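Local coordinates for protein F1 (Vaccinia virus ankara, PDB 4D2M) that binds the BH3 domain of the pro-apoptotic protein Bim and, as a viral Bcl-2-like protein, probably blocks apoptosis of the infected cell, at residues D94-S97 with N98-R102; M104-M107 with Y108-A111; L139-I142 with S143-E147; M161-L164 with L165-I169. The protein carries 1 engineered substitution. All coordinates share one frame; numbering follows the deposited sequence.

Contact 1: D94-S97 with N98-R102; sequences DKVS and NDYNR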
loop_
_atom_site.group_PDB
_atom_site.type_symbol
_atom_site.label_atom_id
_atom_site.label_comp_id
_atom_site.label_asym_id
_atom_site.label_seq_id
_atom_site.Cartn_x
_atom_site.Cartn_y
_atom_site.Cartn_z
ATOM N N ASP A 94 -19.780 -8.091 18.882
ATOM C CA ASP A 94 -21.120 -7.791 18.390
ATOM C C ASP A 94 -21.932 -7.131 19.496
ATOM O O ASP A 94 -22.675 -6.184 19.252
ATOM C CB ASP A 94 -21.832 -9.052 17.895
ATOM C CG ASP A 94 -21.375 -9.479 16.511
ATOM O OD1 ASP A 94 -20.342 -8.965 16.029
ATOM O OD2 ASP A 94 -22.051 -10.341 15.909
ATOM N N LYS A 95 -21.777 -7.635 20.717
ATOM C CA LYS A 95 -22.510 -7.103 21.859
ATOM C C LYS A 95 -22.044 -5.688 22.196
ATOM O O LYS A 95 -22.860 -4.797 22.428
ATOM C CB LYS A 95 -22.344 -8.011 23.077
ATOM C CG LYS A 95 -23.304 -7.684 24.211
ATOM C CD LYS A 95 -23.149 -8.645 25.378
ATOM C CE LYS A 95 -24.209 -8.393 26.442
ATOM N NZ LYS A 95 -24.182 -6.989 26.942
ATOM N N VAL A 96 -20.728 -5.491 22.226
ATOM C CA VAL A 96 -20.151 -4.172 22.462
ATOM C C VAL A 96 -20.615 -3.217 21.366
ATOM O O VAL A 96 -21.045 -2.102 21.651
ATOM C CB VAL A 96 -18.591 -4.243 22.517
ATOM C CG1 VAL A 96 -17.930 -2.850 22.489
ATOM C CG2 VAL A 96 -18.153 -5.000 23.757
ATOM N N SER A 97 -20.558 -3.669 20.116
ATOM C CA SER A 97 -20.948 -2.829 18.989
ATOM C C SER A 97 -22.420 -2.434 19.067
ATOM O O SER A 97 -22.792 -1.324 18.687
ATOM C CB SER A 97 -20.664 -3.540 17.664
ATOM O OG SER A 97 -19.270 -3.682 17.458
ATOM N N ASN A 98 -23.253 -3.343 19.561
ATOM C CA ASN A 98 -24.678 -3.066 19.707
ATOM C C ASN A 98 -24.957 -2.187 20.921
ATOM O O ASN A 98 -25.666 -1.188 20.822
ATOM C CB ASN A 98 -25.469 -4.370 19.817
ATOM C CG ASN A 98 -25.379 -5.214 18.562
ATOM O OD1 ASN A 98 -25.315 -4.689 17.450
ATOM N ND2 ASN A 98 -25.368 -6.531 18.735
ATOM N N ASP A 99 -24.395 -2.570 22.063
ATOM C CA ASP A 99 -24.595 -1.839 23.311
ATOM C C ASP A 99 -24.113 -0.395 23.217
ATOM O O ASP A 99 -24.768 0.516 23.724
ATOM C CB ASP A 99 -23.870 -2.548 24.458
ATOM C CG ASP A 99 -24.580 -3.814 24.907
ATOM O OD1 ASP A 99 -25.551 -4.231 24.237
ATOM O OD2 ASP A 99 -24.161 -4.398 25.929
ATOM N N TYR A 100 -22.969 -0.198 22.569
ATOM C CA TYR A 100 -22.343 1.119 22.482
ATOM C C TYR A 100 -22.404 1.677 21.063
ATOM O O TYR A 100 -21.549 2.462 20.656
ATOM C CB TYR A 100 -20.892 1.036 22.959
ATOM C CG TYR A 100 -20.769 0.592 24.396
ATOM C CD1 TYR A 100 -20.836 1.512 25.433
ATOM C CD2 TYR A 100 -20.600 -0.747 24.719
ATOM C CE1 TYR A 100 -20.731 1.112 26.749
ATOM C CE2 TYR A 100 -20.493 -1.157 26.034
ATOM C CZ TYR A 100 -20.559 -0.222 27.045
ATOM O OH TYR A 100 -20.453 -0.620 28.357
ATOM N N ASN A 101 -23.431 1.271 20.323
ATOM C CA ASN A 101 -23.623 1.704 18.942
ATOM C C ASN A 101 -23.630 3.225 18.789
ATOM O O ASN A 101 -23.015 3.763 17.867
ATOM C CB ASN A 101 -24.927 1.118 18.395
ATOM C CG ASN A 101 -25.539 1.969 17.301
ATOM O OD1 ASN A 101 -25.136 1.896 16.140
ATOM N ND2 ASN A 101 -26.524 2.781 17.668
ATOM N N ARG A 102 -24.321 3.914 19.691
ATOM C CA ARG A 102 -24.354 5.374 19.669
ATOM C C ARG A 102 -22.956 5.940 19.897
ATOM O O ARG A 102 -22.554 6.896 19.235
ATOM C CB ARG A 102 -25.314 5.914 20.729
ATOM C CG ARG A 102 -26.774 5.556 20.499
ATOM C CD ARG A 102 -27.373 6.301 19.319
ATOM N NE ARG A 102 -28.837 6.294 19.367
ATOM C CZ ARG A 102 -29.590 7.280 19.852
ATOM N NH1 ARG A 102 -29.039 8.389 20.335
ATOM N NH2 ARG A 102 -30.912 7.160 19.849
#
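K95 reaches along the helix surface over D99, one turn ahead, in the i to i+4 salt bridge of an exposed helix face. The pair lies in the last turn of helix 80-99, where the helical path of this Bcl-2-like fold is interrupted at Y100 before helix 101-111. CG of K95 stands anti to the backbone N (chi1 -168°), and a bend at the last torsion delivers NZ to OD2 of D99 at 2.8 Å. Long and flexible, lysine suits this solvent-facing place. D99 N donates to K95 O at 2.7 Å and N98 N to D94 O at 2.9 Å. The S97 hydroxyl bonds to C93 O, one turn back, and to S143 OG on helix 135-150, serine being small enough to serve both. V96 packs on an aromatic side chain of the bound peptide, and Y100 OH hydrogen-bonds to an acidic one. Y100 is the first to leave helical geometry and occupies the N-cap position of helix 101-111; its N still bonds to V96 O at 2.9 Å, while CD2 of its ring lies 4.1 Å from V96 CG1. V96 O also lies at the ring edge, in plane, 3.4 Å from Y100 CD2.

Contact 2: M104-M107 with Y108-A111; sequences MNIM and YDMA
Between M104 and A111 the backbone runs as the closing two turns of helix 101-111, with hydrogen bonds of unequal quality. Y108 N meets M104 O at 3.0 Å and D109 N meets N105 O at 3.2 Å. Y108 N also makes a weak bond to N105 O, and M110 N is shared between weak bonds to I106 O and M107 O. A111 N donates to M107 O at 3.1 Å.

Among the side chains, the two methionines provide the main apolar touch. M110 runs out extended and then bends at its thioether (chi3 -69°), which folds the terminal methyl CE back to 3.6 Å from both CG and CA of M107. Unbranched and pliable, methionine can follow a surface in this way, consistent with one that has to fit a bound peptide. D109, an acidic residue suited to the exposed side, sets its carboxylate beside N105 O without bonding to it. Y108 CG is anti to the backbone N (chi1 165°), which carries the ring away from that turn; there it makes a cation-pi contact with R151.

Helix 101-111 lies against helix 135-150: M107 packs on F144, while Y108 and A111 rest on L148. M107, M110 and A111 also meet apolar and aromatic side chains of the bound peptide, consistent with this helix forming one wall of the BH3-binding groove, as in Bcl-2 relatives.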
loop_
_atom_site.group_PDB
_atom_site.type_symbol
_atom_site.label_atom_id
_atom_site.label_comp_id
_atom_site.label_asym_id
_atom_site.label_seq_id
_atom_site.Cartn_x
_atom_site.Cartn_y
_atom_site.Cartn_z
ATOM N N MET A 104 -20.137 4.486 19.225
ATOM C CA MET A 104 -19.314 4.176 18.061
ATOM C C MET A 104 -19.549 5.186 16.940
ATOM O O MET A 104 -18.602 5.639 16.294
ATOM C CB MET A 104 -19.600 2.757 17.562
ATOM C CG MET A 104 -19.215 1.657 18.544
ATOM S SD MET A 104 -17.445 1.561 18.864
ATOM C CE MET A 104 -17.433 0.634 20.397
ATOM N N ASN A 105 -20.811 5.536 16.709
ATOM C CA ASN A 105 -21.163 6.482 15.652
ATOM C C ASN A 105 -20.531 7.855 15.868
ATOM O O ASN A 105 -19.923 8.417 14.960
ATOM C CB ASN A 105 -22.686 6.634 15.553
ATOM C CG ASN A 105 -23.374 5.364 15.083
ATOM O OD1 ASN A 105 -22.739 4.472 14.520
ATOM N ND2 ASN A 105 -24.681 5.281 15.304
ATOM N N ILE A 106 -20.686 8.394 17.071
ATOM C CA ILE A 106 -20.168 9.725 17.376
ATOM C C ILE A 106 -18.637 9.728 17.423
ATOM O O ILE A 106 -18.008 10.751 17.159
ATOM C CB ILE A 106 -20.752 10.276 18.710
ATOM C CG1 ILE A 106 -20.573 9.276 19.867
ATOM C CG2 ILE A 106 -22.219 10.659 18.498
ATOM C CD1 ILE A 106 -21.662 9.341 20.941
ATOM N N MET A 107 -18.036 8.583 17.727
ATOM C CA MET A 107 -16.581 8.478 17.705
ATOM C C MET A 107 -16.060 8.402 16.272
ATOM O O MET A 107 -14.930 8.809 15.997
ATOM C CB MET A 107 -16.117 7.263 18.507
ATOM C CG MET A 107 -16.175 7.493 20.009
ATOM S SD MET A 107 -16.210 5.965 20.957
ATOM C CE MET A 107 -14.507 5.456 20.830
ATOM N N TYR A 108 -16.880 7.894 15.357
ATOM C CA TYR A 108 -16.519 7.912 13.946
ATOM C C TYR A 108 -16.488 9.345 13.433
ATOM O O TYR A 108 -15.613 9.713 12.650
ATOM C CB TYR A 108 -17.494 7.086 13.107
ATOM C CG TYR A 108 -17.374 7.372 11.627
ATOM C CD1 TYR A 108 -16.319 6.857 10.885
ATOM C CD2 TYR A 108 -18.305 8.170 10.974
ATOM C CE1 TYR A 108 -16.197 7.121 9.537
ATOM C CE2 TYR A 108 -18.193 8.437 9.622
ATOM C CZ TYR A 108 -17.136 7.910 8.909
ATOM O OH TYR A 108 -17.014 8.172 7.563
ATOM N N ASP A 109 -17.452 10.145 13.879
ATOM C CA ASP A 109 -17.534 11.546 13.482
ATOM C C ASP A 109 -16.258 12.288 13.867
ATOM O O ASP A 109 -15.821 13.195 13.161
ATOM C CB ASP A 109 -18.750 12.220 14.123
ATOM C CG ASP A 109 -20.068 11.652 13.622
ATOM O OD1 ASP A 109 -20.095 11.080 12.513
ATOM O OD2 ASP A 109 -21.081 11.786 14.341
ATOM N N MET A 110 -15.662 11.894 14.988
ATOM C CA MET A 110 -14.391 12.467 15.414
ATOM C C MET A 110 -13.255 11.968 14.532
ATOM O O MET A 110 -12.301 12.695 14.271
ATOM C CB MET A 110 -14.100 12.120 16.876
ATOM C CG MET A 110 -15.010 12.818 17.870
ATOM S SD MET A 110 -14.502 12.571 19.575
ATOM C CE MET A 110 -14.861 10.826 19.754
ATOM N N ALA A 111 -13.366 10.722 14.076
ATOM C CA ALA A 111 -12.326 10.108 13.258
ATOM C C ALA A 111 -12.345 10.649 11.832
ATOM O O ALA A 111 -11.328 10.624 11.141
ATOM C CB ALA A 111 -12.487 8.598 13.247
#

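Contact 3: L139-I142 with S143-E147; sequences LATI and SFITE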
loop_
_atom_site.group_PDB
_atom_site.type_symbol
_atom_site.label_atom_id
_atom_site.label_comp_id
_atom_site.label_asym_id
_atom_site.label_seq_id
_atom_site.Cartn_x
_atom_site.Cartn_y
_atom_site.Cartn_z
ATOM N N LEU A 139 -11.777 -5.089 23.372
ATOM C CA LEU A 139 -12.987 -5.400 22.619
ATOM C C LEU A 139 -13.598 -4.142 22.005
ATOM O O LEU A 139 -14.098 -4.171 20.879
ATOM C CB LEU A 139 -14.018 -6.086 23.521
ATOM C CG LEU A 139 -13.651 -7.475 24.050
ATOM C CD1 LEU A 139 -14.712 -7.970 25.023
ATOM C CD2 LEU A 139 -13.472 -8.462 22.906
ATOM N N ALA A 140 -13.556 -3.042 22.749
ATOM C CA ALA A 140 -14.126 -1.784 22.282
ATOM C C ALA A 140 -13.339 -1.236 21.096
ATOM O O ALA A 140 -13.914 -0.666 20.167
ATOM C CB ALA A 140 -14.160 -0.771 23.412
ATOM N N THR A 141 -12.022 -1.408 21.128
ATOM C CA THR A 141 -11.174 -0.908 20.052
ATOM C C THR A 141 -11.443 -1.680 18.764
ATOM O O THR A 141 -11.532 -1.094 17.688
ATOM C CB THR A 141 -9.681 -1.014 20.403
ATOM O OG1 THR A 141 -9.425 -0.325 21.633
ATOM C CG2 THR A 141 -8.833 -0.399 19.299
ATOM N N ILE A 142 -11.562 -2.997 18.879
ATOM C CA ILE A 142 -11.903 -3.828 17.736
ATOM C C ILE A 142 -13.227 -3.368 17.133
ATOM O O ILE A 142 -13.336 -3.187 15.920
ATOM C CB ILE A 142 -11.997 -5.316 18.128
ATOM C CG1 ILE A 142 -10.631 -5.821 18.598
ATOM C CG2 ILE A 142 -12.477 -6.159 16.949
ATOM C CD1 ILE A 142 -10.674 -7.162 19.312
ATOM N N SER A 143 -14.226 -3.171 17.987
ATOM C CA SER A 143 -15.543 -2.737 17.536
ATOM C C SER A 143 -15.465 -1.385 16.833
ATOM O O SER A 143 -16.108 -1.175 15.807
ATOM C CB SER A 143 -16.520 -2.663 18.712
ATOM O OG SER A 143 -16.868 -3.960 19.168
ATOM N N PHE A 144 -14.676 -0.470 17.382
ATOM C CA PHE A 144 -14.524 0.844 16.771
ATOM C C PHE A 144 -13.814 0.739 15.422
ATOM O O PHE A 144 -14.257 1.331 14.439
ATOM C CB PHE A 144 -13.760 1.793 17.693
ATOM C CG PHE A 144 -13.497 3.137 17.080
ATOM C CD1 PHE A 144 -14.531 4.037 16.887
ATOM C CD2 PHE A 144 -12.220 3.497 16.686
ATOM C CE1 PHE A 144 -14.296 5.271 16.317
ATOM C CE2 PHE A 144 -11.979 4.731 16.117
ATOM C CZ PHE A 144 -13.017 5.618 15.932
ATOM N N ILE A 145 -12.722 -0.020 15.376
ATOM C CA ILE A 145 -11.972 -0.206 14.136
ATOM C C ILE A 145 -12.841 -0.899 13.091
ATOM O O ILE A 145 -12.755 -0.593 11.902
ATOM C CB ILE A 145 -10.682 -1.033 14.362
ATOM C CG1 ILE A 145 -9.693 -0.261 15.242
ATOM C CG2 ILE A 145 -10.018 -1.401 13.031
ATOM C CD1 ILE A 145 -9.205 1.046 14.650
ATOM N N THR A 146 -13.666 -1.838 13.540
ATOM C CA THR A 146 -14.586 -2.523 12.645
ATOM C C THR A 146 -15.562 -1.521 12.037
ATOM O O THR A 146 -15.866 -1.588 10.850
ATOM C CB THR A 146 -15.365 -3.628 13.378
ATOM O OG1 THR A 146 -14.441 -4.570 13.935
ATOM C CG2 THR A 146 -16.306 -4.349 12.427
ATOM N N GLU A 147 -16.036 -0.585 12.856
ATOM C CA GLU A 147 -16.959 0.447 12.393
ATOM C C GLU A 147 -16.291 1.384 11.388
ATOM O O GLU A 147 -16.922 1.815 10.424
ATOM C CB GLU A 147 -17.500 1.253 13.576
ATOM C CG GLU A 147 -19.013 1.224 13.696
ATOM C CD GLU A 147 -19.703 1.897 12.528
ATOM O OE1 GLU A 147 -19.430 3.090 12.283
ATOM O OE2 GLU A 147 -20.520 1.234 11.856
#
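S143 comes first after I142, one turn beyond L139, and its N donates to L139 O at 3.1 Å as helix 135-150 runs through the protein interior. Its hydroxyl finds polar partners on helix 80-99, in S97 OG and C93 O; serine is small enough to let helix 80-99 come close and still supply a hydrogen bond between the two helices.

F144 follows, with N on A140 O at 2.9 Å. CG stands anti to its backbone N (chi1 176°), which carries the ring away from the preceding turn and toward F121, whose plane it meets at about 60°.

I145 adds a straighter bond, N to T141 O at 2.8 Å with 168° at the hydrogen. Its side chain lies beside that of T141, both pointing the same way, and CG1 touches T141 CG2 at 4.1 Å. These beta-branched residues present methyl groups to helices 118-131 and 155-169, while the T141 hydroxyl turns back to V137 O.

T146 grips I142 O twice. Its N donates at 2.8 Å, and OG1, placed beside its own backbone N, donates at 2.7 Å from above the carbonyl plane. Q69 of the second subunit packs on T146.

Serine and threonine can therefore lie in this core helix at little apparent cost: within the Bcl-2-like bundle, hydroxyls are satisfied by carbonyls of the preceding turn or by a neighbouring helix. The apolar groups are left to do the packing, including that of L139, A140, T141 and F144 on the bound peptide, where this helix borders the BH3 groove.

Contact 4: M161-L164 with L165-I169; sequences MFTL and LSHTI
L165 N and M161 O form the first of the backbone hydrogen bonds here, 3.0 Å long and nearly straight. S166 N to F162 O is equally long but more bent. H167 N to T163 O is weak, whereas T168 N reaches L164 O at 3.3 Å within the carbonyl plane.

Among side-chain polar contacts, S166 OG makes a very short one to T163 O, 2.5 Å, from above the carbonyl plane and off the lone pair, so the exact length carries little weight. OG of S166 lies between its own backbone N and carbonyl carbon (chi1 58°), turned back over the previous turn, with F162 O 2.9 Å from this OG. The H167 ring sets its edge toward T163 O, with CD2 3.2 Å away.

All this lies near the end of helix 155-169 of the Bcl-2-like bundle, packed against helices 118-131 and 135-150 and two further subunits. T168 OG1 bonds to N122 OD1 and to N123 of the third subunit; H167 O accepts from R55 of the second.

The apolar contacts between the segments come chiefly from L164, L165 and M161, leucine and pliable methionine suiting a buried place. L165 CD2 lies 4.0 Å from L164 CG and 4.4 Å from M161 CG.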
loop_
_atom_site.group_PDB
_atom_site.type_symbol
_atom_site.label_atom_id
_atom_site.label_comp_id
_atom_site.label_asym_id
_atom_site.label_seq_id
_atom_site.Cartn_x
_atom_site.Cartn_y
_atom_site.Cartn_z
ATOM N N MET A 161 -5.432 -0.678 7.686
ATOM C CA MET A 161 -5.848 -0.308 9.033
ATOM C C MET A 161 -6.083 -1.548 9.884
ATOM O O MET A 161 -5.629 -1.621 11.026
ATOM C CB MET A 161 -7.118 0.548 8.985
ATOM C CG MET A 161 -7.701 0.888 10.353
ATOM S SD MET A 161 -9.203 1.878 10.232
ATOM C CE MET A 161 -10.318 0.730 9.422
ATOM N N PHE A 162 -6.804 -2.517 9.326
ATOM C CA PHE A 162 -7.077 -3.773 10.023
ATOM C C PHE A 162 -5.778 -4.461 10.428
ATOM O O PHE A 162 -5.622 -4.892 11.570
ATOM C CB PHE A 162 -7.902 -4.719 9.142
ATOM C CG PHE A 162 -9.321 -4.265 8.902
ATOM C CD1 PHE A 162 -9.899 -3.263 9.665
ATOM C CD2 PHE A 162 -10.083 -4.861 7.908
ATOM C CE1 PHE A 162 -11.207 -2.863 9.440
ATOM C CE2 PHE A 162 -11.389 -4.466 7.680
ATOM C CZ PHE A 162 -11.951 -3.468 8.444
ATOM N N THR A 163 -4.846 -4.552 9.485
ATOM C CA THR A 163 -3.597 -5.266 9.708
ATOM C C THR A 163 -2.799 -4.616 10.833
ATOM O O THR A 163 -2.407 -5.283 11.789
ATOM C CB THR A 163 -2.756 -5.313 8.422
ATOM O OG1 THR A 163 -3.521 -5.942 7.386
ATOM C CG2 THR A 163 -1.462 -6.091 8.636
ATOM N N LEU A 164 -2.587 -3.309 10.727
ATOM C CA LEU A 164 -1.853 -2.565 11.743
ATOM C C LEU A 164 -2.497 -2.691 13.122
ATOM O O LEU A 164 -1.847 -3.106 14.081
ATOM C CB LEU A 164 -1.755 -1.089 11.347
ATOM C CG LEU A 164 -1.219 -0.123 12.404
ATOM C CD1 LEU A 164 0.118 -0.591 12.953
ATOM C CD2 LEU A 164 -1.091 1.281 11.819
ATOM N N LEU A 165 -3.773 -2.339 13.223
ATOM C CA LEU A 165 -4.429 -2.280 14.524
ATOM C C LEU A 165 -4.562 -3.659 15.169
ATOM O O LEU A 165 -4.562 -3.770 16.394
ATOM C CB LEU A 165 -5.805 -1.625 14.399
ATOM C CG LEU A 165 -5.840 -0.114 14.651
ATOM C CD1 LEU A 165 -5.564 0.203 16.120
ATOM C CD2 LEU A 165 -4.863 0.631 13.746
ATOM N N SER A 166 -4.657 -4.703 14.352
ATOM C CA SER A 166 -4.751 -6.067 14.870
ATOM C C SER A 166 -3.490 -6.446 15.648
ATOM O O SER A 166 -3.568 -7.082 16.700
ATOM C CB SER A 166 -4.987 -7.062 13.733
ATOM O OG SER A 166 -3.952 -6.993 12.768
ATOM N N HIS A 167 -2.331 -6.059 15.125
ATOM C CA HIS A 167 -1.074 -6.244 15.844
ATOM C C HIS A 167 -1.125 -5.527 17.186
ATOM O O HIS A 167 -0.829 -6.112 18.226
ATOM C CB HIS A 167 0.110 -5.717 15.028
ATOM C CG HIS A 167 0.600 -6.671 13.984
ATOM N ND1 HIS A 167 1.575 -7.612 14.236
ATOM C CD2 HIS A 167 0.259 -6.822 12.683
ATOM C CE1 HIS A 167 1.809 -8.306 13.137
ATOM N NE2 HIS A 167 1.023 -7.847 12.180
ATOM N N THR A 168 -1.510 -4.255 17.146
ATOM C CA THR A 168 -1.538 -3.413 18.335
ATOM C C THR A 168 -2.533 -3.908 19.383
ATOM O O THR A 168 -2.254 -3.850 20.579
ATOM C CB THR A 168 -1.891 -1.958 17.972
ATOM O OG1 THR A 168 -1.035 -1.506 16.915
ATOM C CG2 THR A 168 -1.731 -1.042 19.183
ATOM N N ILE A 169 -3.692 -4.385 18.937
ATOM C CA ILE A 169 -4.738 -4.828 19.857
ATOM C C ILE A 169 -4.405 -6.186 20.468
ATOM O O ILE A 169 -4.676 -6.428 21.643
ATOM C CB ILE A 169 -6.108 -4.911 19.151
ATOM C CG1 ILE A 169 -6.578 -3.513 18.748
ATOM C CG2 ILE A 169 -7.163 -5.544 20.063
ATOM C CD1 ILE A 169 -7.686 -3.511 17.719
#

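How the contacts relate
Each contact is local to one chain stretch, so none closes a long loop, and along the chain they follow in series without nesting or crossing. Contact 1 ends helix 80-99 and opens helix 101-111, on which contact 2 lies; V96 CG1 touches M104 CE between them. Contact 3, on helix 135-150, is the hub. It touches contact 1 where V96 lies on A140, and contact 2 where the M104 sulfur lies near F144. It also meets contact 4, through I145 on L165 and T141 on I169, and both of these touch the second subunit. Contact 4, on helix 155-169, touches neither 1 nor 2. Contacts 1 to 3 border the bound peptide.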